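Local coordinates for Galactose/lactose metabolism regulatory protein GAL80 (Saccharomyces cerevisiae, PDB 3BTV) that represses the yeast galactose and lactose genes by binding the activator GAL4 and blocking its transcriptional activation when no inducing sugar is present, at residues Val124-Leu128 with Thr211-His216; Pro20-Val26 with Ile90-Ala96. The protein carries 1 engineered substitution. One frame throughout, in Å; residues are numbered along the deposited sequence.

Contact 1 of 2, residues Val124-Leu128 with Thr211-His216; sequences VEWAL and TTTFGH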
ATOM      1  N   VAL B 124      20.446 -25.332  -1.751  1.00 59.84           N
ATOM      2  CA  VAL B 124      19.559 -25.102  -2.895  1.00 48.24           C
ATOM      3  C   VAL B 124      19.195 -23.637  -3.006  1.00 52.76           C
ATOM      4  O   VAL B 124      19.036 -22.957  -1.997  1.00 63.20           O
ATOM      5  CB  VAL B 124      18.261 -25.956  -2.805  1.00 58.72           C
ATOM      6  CG1 VAL B 124      17.394 -25.767  -4.047  1.00 57.98           C
ATOM      7  CG2 VAL B 124      18.609 -27.442  -2.632  1.00 54.40           C
ATOM      8  N   GLU B 125      19.055 -23.147  -4.230  1.00 56.68           N
ATOM      9  CA  GLU B 125      18.629 -21.767  -4.431  1.00 48.98           C
ATOM     10  C   GLU B 125      17.127 -21.602  -4.305  1.00 54.02           C
ATOM     11  O   GLU B 125      16.372 -22.550  -4.507  1.00 62.34           O
ATOM     12  CB  GLU B 125      19.103 -21.258  -5.784  1.00 58.04           C
ATOM     13  CG  GLU B 125      20.593 -21.018  -5.809  1.00 71.06           C
ATOM     14  CD  GLU B 125      21.027 -20.279  -7.043  1.00 97.10           C
ATOM     15  OE1 GLU B 125      20.608 -20.695  -8.146  1.00 78.47           O
ATOM     16  OE2 GLU B 125      21.779 -19.284  -6.908  1.00111.98           O
ATOM     17  N   TRP B 126      16.705 -20.399  -3.931  1.00 47.17           N
ATOM     18  CA  TRP B 126      15.290 -20.041  -3.937  1.00 47.97           C
ATOM     19  C   TRP B 126      14.922 -19.709  -5.378  1.00 65.32           C
ATOM     20  O   TRP B 126      15.691 -19.041  -6.059  1.00 60.98           O
ATOM     21  CB  TRP B 126      15.032 -18.838  -3.023  1.00 42.01           C
ATOM     22  CG  TRP B 126      13.598 -18.400  -3.046  1.00 44.66           C
ATOM     23  CD1 TRP B 126      13.079 -17.356  -3.739  1.00 42.62           C
ATOM     24  CD2 TRP B 126      12.498 -19.026  -2.376  1.00 44.90           C
ATOM     25  NE1 TRP B 126      11.727 -17.289  -3.548  1.00 50.61           N
ATOM     26  CE2 TRP B 126      11.341 -18.307  -2.715  1.00 49.54           C
ATOM     27  CE3 TRP B 126      12.378 -20.134  -1.533  1.00 52.40           C
ATOM     28  CZ2 TRP B 126      10.075 -18.643  -2.225  1.00 50.21           C
ATOM     29  CZ3 TRP B 126      11.126 -20.466  -1.045  1.00 43.75           C
ATOM     30  CH2 TRP B 126       9.991 -19.730  -1.399  1.00 51.37           C
ATOM     31  N   ALA B 127      13.771 -20.172  -5.864  1.00 64.76           N
ATOM     32  CA  ALA B 127      12.794 -20.909  -5.076  1.00 53.96           C
ATOM     33  C   ALA B 127      13.128 -22.390  -4.992  1.00 54.62           C
ATOM     34  O   ALA B 127      13.771 -22.951  -5.882  1.00 63.97           O
ATOM     35  CB  ALA B 127      11.393 -20.720  -5.673  1.00 56.25           C
ATOM     36  N   LEU B 128      12.668 -23.031  -3.921  1.00 53.52           N
ATOM     37  CA  LEU B 128      12.968 -24.435  -3.701  1.00 53.17           C
ATOM     38  C   LEU B 128      12.357 -25.294  -4.810  1.00 53.49           C
ATOM     39  O   LEU B 128      13.014 -26.173  -5.357  1.00 61.61           O
ATOM     40  CB  LEU B 128      12.458 -24.895  -2.329  1.00 53.74           C
ATOM     41  CG  LEU B 128      12.714 -26.377  -2.023  1.00 58.02           C
ATOM     42  CD1 LEU B 128      14.189 -26.741  -2.245  1.00 61.15           C
ATOM     43  CD2 LEU B 128      12.280 -26.719  -0.602  1.00 61.86           C
ATOM     44  N   THR B 211       6.468 -15.369  -6.396  1.00 49.48           N
ATOM     45  CA  THR B 211       7.328 -16.390  -5.835  1.00 43.44           C
ATOM     46  C   THR B 211       8.722 -15.855  -5.581  1.00 43.83           C
ATOM     47  O   THR B 211       9.339 -16.141  -4.555  1.00 50.16           O
ATOM     48  CB  THR B 211       7.438 -17.589  -6.798  1.00 48.69           C
ATOM     49  OG1 THR B 211       6.125 -18.110  -7.055  1.00 51.98           O
ATOM     50  CG2 THR B 211       8.316 -18.669  -6.196  1.00 46.87           C
ATOM     51  N   THR B 212       9.221 -15.071  -6.522  1.00 43.14           N
ATOM     52  CA  THR B 212      10.624 -14.707  -6.497  1.00 45.10           C
ATOM     53  C   THR B 212      10.859 -13.354  -5.843  1.00 50.54           C
ATOM     54  O   THR B 212      11.472 -13.270  -4.779  1.00 53.57           O
ATOM     55  CB  THR B 212      11.218 -14.727  -7.915  1.00 57.13           C
ATOM     56  OG1 THR B 212      10.813 -15.934  -8.575  1.00 53.72           O
ATOM     57  CG2 THR B 212      12.757 -14.655  -7.866  1.00 50.51           C
ATOM     58  N   THR B 213      10.360 -12.301  -6.475  1.00 46.35           N
ATOM     59  CA  THR B 213      10.632 -10.942  -6.034  1.00 37.79           C
ATOM     60  C   THR B 213       9.957 -10.643  -4.706  1.00 43.22           C
ATOM     61  O   THR B 213      10.598 -10.234  -3.755  1.00 42.46           O
ATOM     62  CB  THR B 213      10.160  -9.915  -7.067  1.00 54.86           C
ATOM     63  OG1 THR B 213      10.668 -10.278  -8.352  1.00 57.95           O
ATOM     64  CG2 THR B 213      10.666  -8.517  -6.697  1.00 53.42           C
ATOM     65  N   PHE B 214       8.652 -10.863  -4.650  1.00 41.49           N
ATOM     66  CA  PHE B 214       7.934 -10.748  -3.401  1.00 37.38           C
ATOM     67  C   PHE B 214       8.455 -11.746  -2.364  1.00 41.59           C
ATOM     68  O   PHE B 214       8.577 -11.413  -1.186  1.00 42.78           O
ATOM     69  CB  PHE B 214       6.440 -10.931  -3.641  1.00 37.88           C
ATOM     70  CG  PHE B 214       5.626 -10.945  -2.382  1.00 42.50           C
ATOM     71  CD1 PHE B 214       5.339  -9.771  -1.715  1.00 45.08           C
ATOM     72  CD2 PHE B 214       5.159 -12.133  -1.865  1.00 44.22           C
ATOM     73  CE1 PHE B 214       4.597  -9.788  -0.565  1.00 47.58           C
ATOM     74  CE2 PHE B 214       4.410 -12.155  -0.708  1.00 43.72           C
ATOM     75  CZ  PHE B 214       4.129 -10.988  -0.063  1.00 39.45           C
ATOM     76  N   GLY B 215       8.772 -12.965  -2.795  1.00 41.51           N
ATOM     77  CA  GLY B 215       9.307 -13.961  -1.882  1.00 38.55           C
ATOM     78  C   GLY B 215      10.567 -13.509  -1.135  1.00 43.46           C
ATOM     79  O   GLY B 215      10.636 -13.574   0.091  1.00 40.40           O
ATOM     80  N   HIS B 216      11.585 -13.071  -1.868  1.00 35.60           N
ATOM     81  CA  HIS B 216      12.811 -12.609  -1.222  1.00 41.42           C
ATOM     82  C   HIS B 216      12.491 -11.448  -0.268  1.00 37.66           C
ATOM     83  O   HIS B 216      12.924 -11.431   0.877  1.00 41.03           O
ATOM     84  CB  HIS B 216      13.845 -12.153  -2.256  1.00 39.19           C
ATOM     85  CG  HIS B 216      14.646 -13.266  -2.861  1.00 42.22           C
ATOM     86  ND1 HIS B 216      15.655 -13.916  -2.182  1.00 44.61           N
ATOM     87  CD2 HIS B 216      14.615 -13.811  -4.104  1.00 39.47           C
ATOM     88  CE1 HIS B 216      16.203 -14.827  -2.972  1.00 44.33           C
ATOM     89  NE2 HIS B 216      15.591 -14.782  -4.144  1.00 47.37           N
TER
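The indole of Trp126, just past the end of strand 121-125 of the Rossmann domain, packs against helix 209-225, and its N-H is spent on a backbone carbonyl. Trp126 NE1 gives a 2.8 Å hydrogen bond to Thr211 O, which lies at the ring edge, almost in the indole plane. With CG anti to the backbone N (chi1 178°), the pyrrole edge of the indole faces the helix, bringing NE1 to the carbonyl. This is the tight part of the contact. Thr211 O also sits 3.5 Å from Trp126 CZ2, and Ala127 CB meets Thr211 CG2 at 3.7 Å. Ala127, which follows a cis peptide bond, has its CB over one face of the indole. Gly215 passes close to NE1, where a side chain would crowd both the indole and Thr211 O.

The more solvent-facing side belongs to His216 and Thr212. Trp126 CD1 comes over one face of the imidazole, 3.6 Å from His216 NE2, in an edge-to-face pair whose planes stand at 76°. Thr212 is the loose member, its side chain no nearer than 4.9 Å, and its hydroxyl bonds instead to the backbone N of Asp208. Around this joint, helix 405-424 brings Leu411 and His412 against Trp126 and Ile415 against Thr211, while Val124 pairs with strand 148-152.

Contact 2 of 2, residues Pro20-Val26 with Ile90-Ala96; sequences PIRVGFV and IDMIVIA
Arg22 and Asp91 open a parallel pairing of strands 21-26 and 92-95, the first and fourth strands of the Rossmann-fold sheet in chain order and neighbours at its middle. Backbone bonds alternate along the pair: Gly24 gives its N-H to Met92 O and takes that of Val94, and Val26 likewise bonds Val94 O and Ala96 N. At the start, Arg22 O accepts two donors, Met92 N at 2.8 Å and Asp91 N at 2.7 Å.

Charge is concentrated at this same end. Bent at chi3 (-60°), the Arg22 chain turns its guanidinium side-on to Asp91 in a salt bridge: Arg22 NE meets Asp91 OD2 at 2.9 Å and Arg22 NH2 meets Asp91 OD1 at 2.7 Å, the group planes 46° apart. Asp91 OD2 also receives Arg22 N, so one carboxylate clasps both backbone and side chain. A leucine in place of Arg22 would probably leave the Asp91 carboxylate without its countercharge and freer to turn, held mainly by the backbone N-H.

Ile90 packs on Gly24, its CG2 3.6 Å from Gly24 N; a CB on the glycine would come too close to Ile90 CD1. On the face bearing Val23, Phe25, Met92 and Val94, helix 363-380 covers Met92 and Val94. Val23 CG1 touches Val94 CG2 at 3.7 Å, and Val94 CB sits over the Phe25 ring, 3.9 Å from its centroid.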
ATOM      1  N   PRO B  20      39.073 -28.294   4.869  1.00111.54           N
ATOM      2  CA  PRO B  20      38.268 -27.747   3.767  1.00100.41           C
ATOM      3  C   PRO B  20      36.966 -28.505   3.515  1.00102.65           C
ATOM      4  O   PRO B  20      36.960 -29.737   3.450  1.00 97.11           O
ATOM      5  CB  PRO B  20      39.187 -27.897   2.550  1.00 99.13           C
ATOM      6  CG  PRO B  20      40.551 -27.937   3.105  1.00 87.45           C
ATOM      7  CD  PRO B  20      40.437 -28.636   4.425  1.00 97.23           C
ATOM      8  N   ILE B  21      35.877 -27.757   3.365  1.00 89.14           N
ATOM      9  CA  ILE B  21      34.578 -28.330   3.026  1.00 65.66           C
ATOM     10  C   ILE B  21      34.548 -28.721   1.546  1.00 80.06           C
ATOM     11  O   ILE B  21      34.695 -27.870   0.669  1.00 98.01           O
ATOM     12  CB  ILE B  21      33.441 -27.336   3.351  1.00 80.10           C
ATOM     13  CG1 ILE B  21      33.488 -26.954   4.830  1.00 76.29           C
ATOM     14  CG2 ILE B  21      32.087 -27.926   3.011  1.00 68.06           C
ATOM     15  CD1 ILE B  21      32.441 -25.947   5.235  1.00 66.65           C
ATOM     16  N   ARG B  22      34.381 -30.013   1.274  1.00 95.51           N
ATOM     17  CA  ARG B  22      34.390 -30.525  -0.098  1.00 86.09           C
ATOM     18  C   ARG B  22      33.038 -30.329  -0.786  1.00 88.17           C
ATOM     19  O   ARG B  22      32.017 -30.842  -0.322  1.00 88.62           O
ATOM     20  CB  ARG B  22      34.777 -32.004  -0.117  1.00 87.36           C
ATOM     21  CG  ARG B  22      36.163 -32.305   0.443  1.00100.18           C
ATOM     22  CD  ARG B  22      36.439 -33.801   0.432  1.00 97.15           C
ATOM     23  NE  ARG B  22      35.469 -34.540   1.239  1.00106.09           N
ATOM     24  CZ  ARG B  22      35.343 -35.864   1.234  1.00116.30           C
ATOM     25  NH1 ARG B  22      36.123 -36.606   0.460  1.00120.18           N
ATOM     26  NH2 ARG B  22      34.435 -36.448   2.003  1.00115.04           N
ATOM     27  N   VAL B  23      33.040 -29.606  -1.903  1.00 75.52           N
ATOM     28  CA  VAL B  23      31.797 -29.183  -2.545  1.00 78.32           C
ATOM     29  C   VAL B  23      31.559 -29.774  -3.935  1.00 77.57           C
ATOM     30  O   VAL B  23      32.400 -29.649  -4.823  1.00 70.04           O
ATOM     31  CB  VAL B  23      31.739 -27.642  -2.655  1.00 85.18           C
ATOM     32  CG1 VAL B  23      30.421 -27.193  -3.272  1.00 90.02           C
ATOM     33  CG2 VAL B  23      31.936 -27.011  -1.290  1.00 84.67           C
ATOM     34  N   GLY B  24      30.396 -30.401  -4.113  1.00 83.45           N
ATOM     35  CA  GLY B  24      29.944 -30.895  -5.405  1.00 83.85           C
ATOM     36  C   GLY B  24      28.909 -29.956  -6.009  1.00 67.35           C
ATOM     37  O   GLY B  24      27.929 -29.590  -5.360  1.00 71.69           O
ATOM     38  N   PHE B  25      29.117 -29.577  -7.264  1.00 77.50           N
ATOM     39  CA  PHE B  25      28.312 -28.524  -7.866  1.00 76.05           C
ATOM     40  C   PHE B  25      27.506 -28.957  -9.096  1.00 81.30           C
ATOM     41  O   PHE B  25      28.052 -29.499 -10.064  1.00 76.76           O
ATOM     42  CB  PHE B  25      29.210 -27.352  -8.229  1.00 64.99           C
ATOM     43  CG  PHE B  25      28.612 -26.031  -7.908  1.00 78.96           C
ATOM     44  CD1 PHE B  25      27.691 -25.453  -8.759  1.00 79.78           C
ATOM     45  CD2 PHE B  25      28.956 -25.372  -6.743  1.00 80.98           C
ATOM     46  CE1 PHE B  25      27.128 -24.235  -8.461  1.00 88.34           C
ATOM     47  CE2 PHE B  25      28.395 -24.158  -6.434  1.00 64.25           C
ATOM     48  CZ  PHE B  25      27.482 -23.584  -7.295  1.00 78.00           C
ATOM     49  N   VAL B  26      26.204 -28.707  -9.045  1.00 68.15           N
ATOM     50  CA  VAL B  26      25.342 -28.868 -10.207  1.00 67.86           C
ATOM     51  C   VAL B  26      24.881 -27.496 -10.692  1.00 76.54           C
ATOM     52  O   VAL B  26      24.137 -26.802  -9.995  1.00 89.62           O
ATOM     53  CB  VAL B  26      24.089 -29.693  -9.876  1.00 64.54           C
ATOM     54  CG1 VAL B  26      23.257 -29.901 -11.133  1.00 76.09           C
ATOM     55  CG2 VAL B  26      24.469 -31.030  -9.268  1.00 67.58           C
ATOM     56  N   ILE B  90      32.499 -35.838  -1.712  1.00 99.40           N
ATOM     57  CA  ILE B  90      31.632 -34.667  -1.590  1.00 81.66           C
ATOM     58  C   ILE B  90      31.044 -34.492  -0.192  1.00 82.22           C
ATOM     59  O   ILE B  90      30.459 -35.418   0.371  1.00 93.30           O
ATOM     60  CB  ILE B  90      30.455 -34.733  -2.580  1.00 70.23           C
ATOM     61  CG1 ILE B  90      30.957 -34.937  -4.010  1.00 82.10           C
ATOM     62  CG2 ILE B  90      29.613 -33.467  -2.482  1.00 66.16           C
ATOM     63  CD1 ILE B  90      29.847 -35.227  -5.005  1.00 91.61           C
ATOM     64  N   ASP B  91      31.180 -33.287   0.354  1.00 81.94           N
ATOM     65  CA  ASP B  91      30.639 -32.971   1.675  1.00 98.77           C
ATOM     66  C   ASP B  91      29.404 -32.078   1.583  1.00 82.80           C
ATOM     67  O   ASP B  91      28.446 -32.234   2.343  1.00 76.75           O
ATOM     68  CB  ASP B  91      31.698 -32.277   2.527  1.00107.64           C
ATOM     69  CG  ASP B  91      32.983 -33.065   2.606  1.00113.72           C
ATOM     70  OD1 ASP B  91      32.920 -34.314   2.592  1.00115.76           O
ATOM     71  OD2 ASP B  91      34.057 -32.432   2.688  1.00117.86           O
ATOM     72  N   MET B  92      29.441 -31.129   0.656  1.00 78.89           N
ATOM     73  CA  MET B  92      28.312 -30.239   0.439  1.00 67.77           C
ATOM     74  C   MET B  92      27.896 -30.218  -1.024  1.00 80.44           C
ATOM     75  O   MET B  92      28.714 -29.953  -1.906  1.00 79.17           O
ATOM     76  CB  MET B  92      28.642 -28.820   0.896  1.00 65.46           C
ATOM     77  CG  MET B  92      27.576 -27.801   0.490  1.00 66.78           C
ATOM     78  SD  MET B  92      27.885 -26.110   1.060  1.00 76.13           S
ATOM     79  CE  MET B  92      27.591 -26.298   2.810  1.00211.67           C
ATOM     80  N   ILE B  93      26.623 -30.495  -1.280  1.00 71.80           N
ATOM     81  CA  ILE B  93      26.102 -30.424  -2.640  1.00 69.60           C
ATOM     82  C   ILE B  93      25.371 -29.104  -2.845  1.00 58.18           C
ATOM     83  O   ILE B  93      24.553 -28.702  -2.017  1.00 72.15           O
ATOM     84  CB  ILE B  93      25.174 -31.613  -2.964  1.00 67.76           C
ATOM     85  CG1 ILE B  93      25.994 -32.903  -3.081  1.00 78.54           C
ATOM     86  CG2 ILE B  93      24.411 -31.361  -4.250  1.00 70.41           C
ATOM     87  CD1 ILE B  93      25.157 -34.163  -3.192  1.00 83.40           C
ATOM     88  N   VAL B  94      25.697 -28.422  -3.939  1.00 67.56           N
ATOM     89  CA  VAL B  94      25.033 -27.176  -4.291  1.00 68.25           C
ATOM     90  C   VAL B  94      24.260 -27.361  -5.588  1.00 65.72           C
ATOM     91  O   VAL B  94      24.817 -27.803  -6.588  1.00 63.22           O
ATOM     92  CB  VAL B  94      26.040 -26.030  -4.482  1.00 57.49           C
ATOM     93  CG1 VAL B  94      25.304 -24.720  -4.718  1.00 59.63           C
ATOM     94  CG2 VAL B  94      26.941 -25.916  -3.271  1.00 66.40           C
ATOM     95  N   ILE B  95      22.972 -27.044  -5.566  1.00 62.76           N
ATOM     96  CA  ILE B  95      22.161 -27.090  -6.777  1.00 57.21           C
ATOM     97  C   ILE B  95      21.869 -25.666  -7.244  1.00 58.96           C
ATOM     98  O   ILE B  95      21.131 -24.925  -6.589  1.00 64.45           O
ATOM     99  CB  ILE B  95      20.836 -27.834  -6.555  1.00 68.07           C
ATOM    100  CG1 ILE B  95      21.054 -29.344  -6.603  1.00 82.24           C
ATOM    101  CG2 ILE B  95      19.835 -27.465  -7.626  1.00 83.25           C
ATOM    102  CD1 ILE B  95      21.663 -29.908  -5.359  1.00 85.42           C
ATOM    103  N   ALA B  96      22.467 -25.278  -8.369  1.00 71.04           N
ATOM    104  CA  ALA B  96      22.247 -23.944  -8.924  1.00 75.15           C
ATOM    105  C   ALA B  96      21.760 -24.035 -10.369  1.00 77.90           C
ATOM    106  O   ALA B  96      22.402 -23.541 -11.298  1.00 75.64           O
ATOM    107  CB  ALA B  96      23.509 -23.101  -8.821  1.00 66.54           C
TER

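In the fold
Strand 121-125, which leads into contact 1, lies beside strand 92-95 of contact 2 in the same parallel sheet, so the two sites share a framework although their centres are about 21 Å apart. They meet directly at the ends of these strands, where Glu125 OE1 packs 3.7 Å from Ala96 CA. Contact 2 closes first along the chain and lies wholly within the Rossmann domain; contact 1 follows and joins that domain to helix 209-225 of the C-terminal part. The centre of contact 1 lies about 5 Å from the centre of the chain, that of contact 2 about 19 Å. It is the carboxyl end of contact 2, at Ile95 and Ala96, that reaches contact 1, at the edge of the sheet where Rossmann folds generally bind dinucleotides.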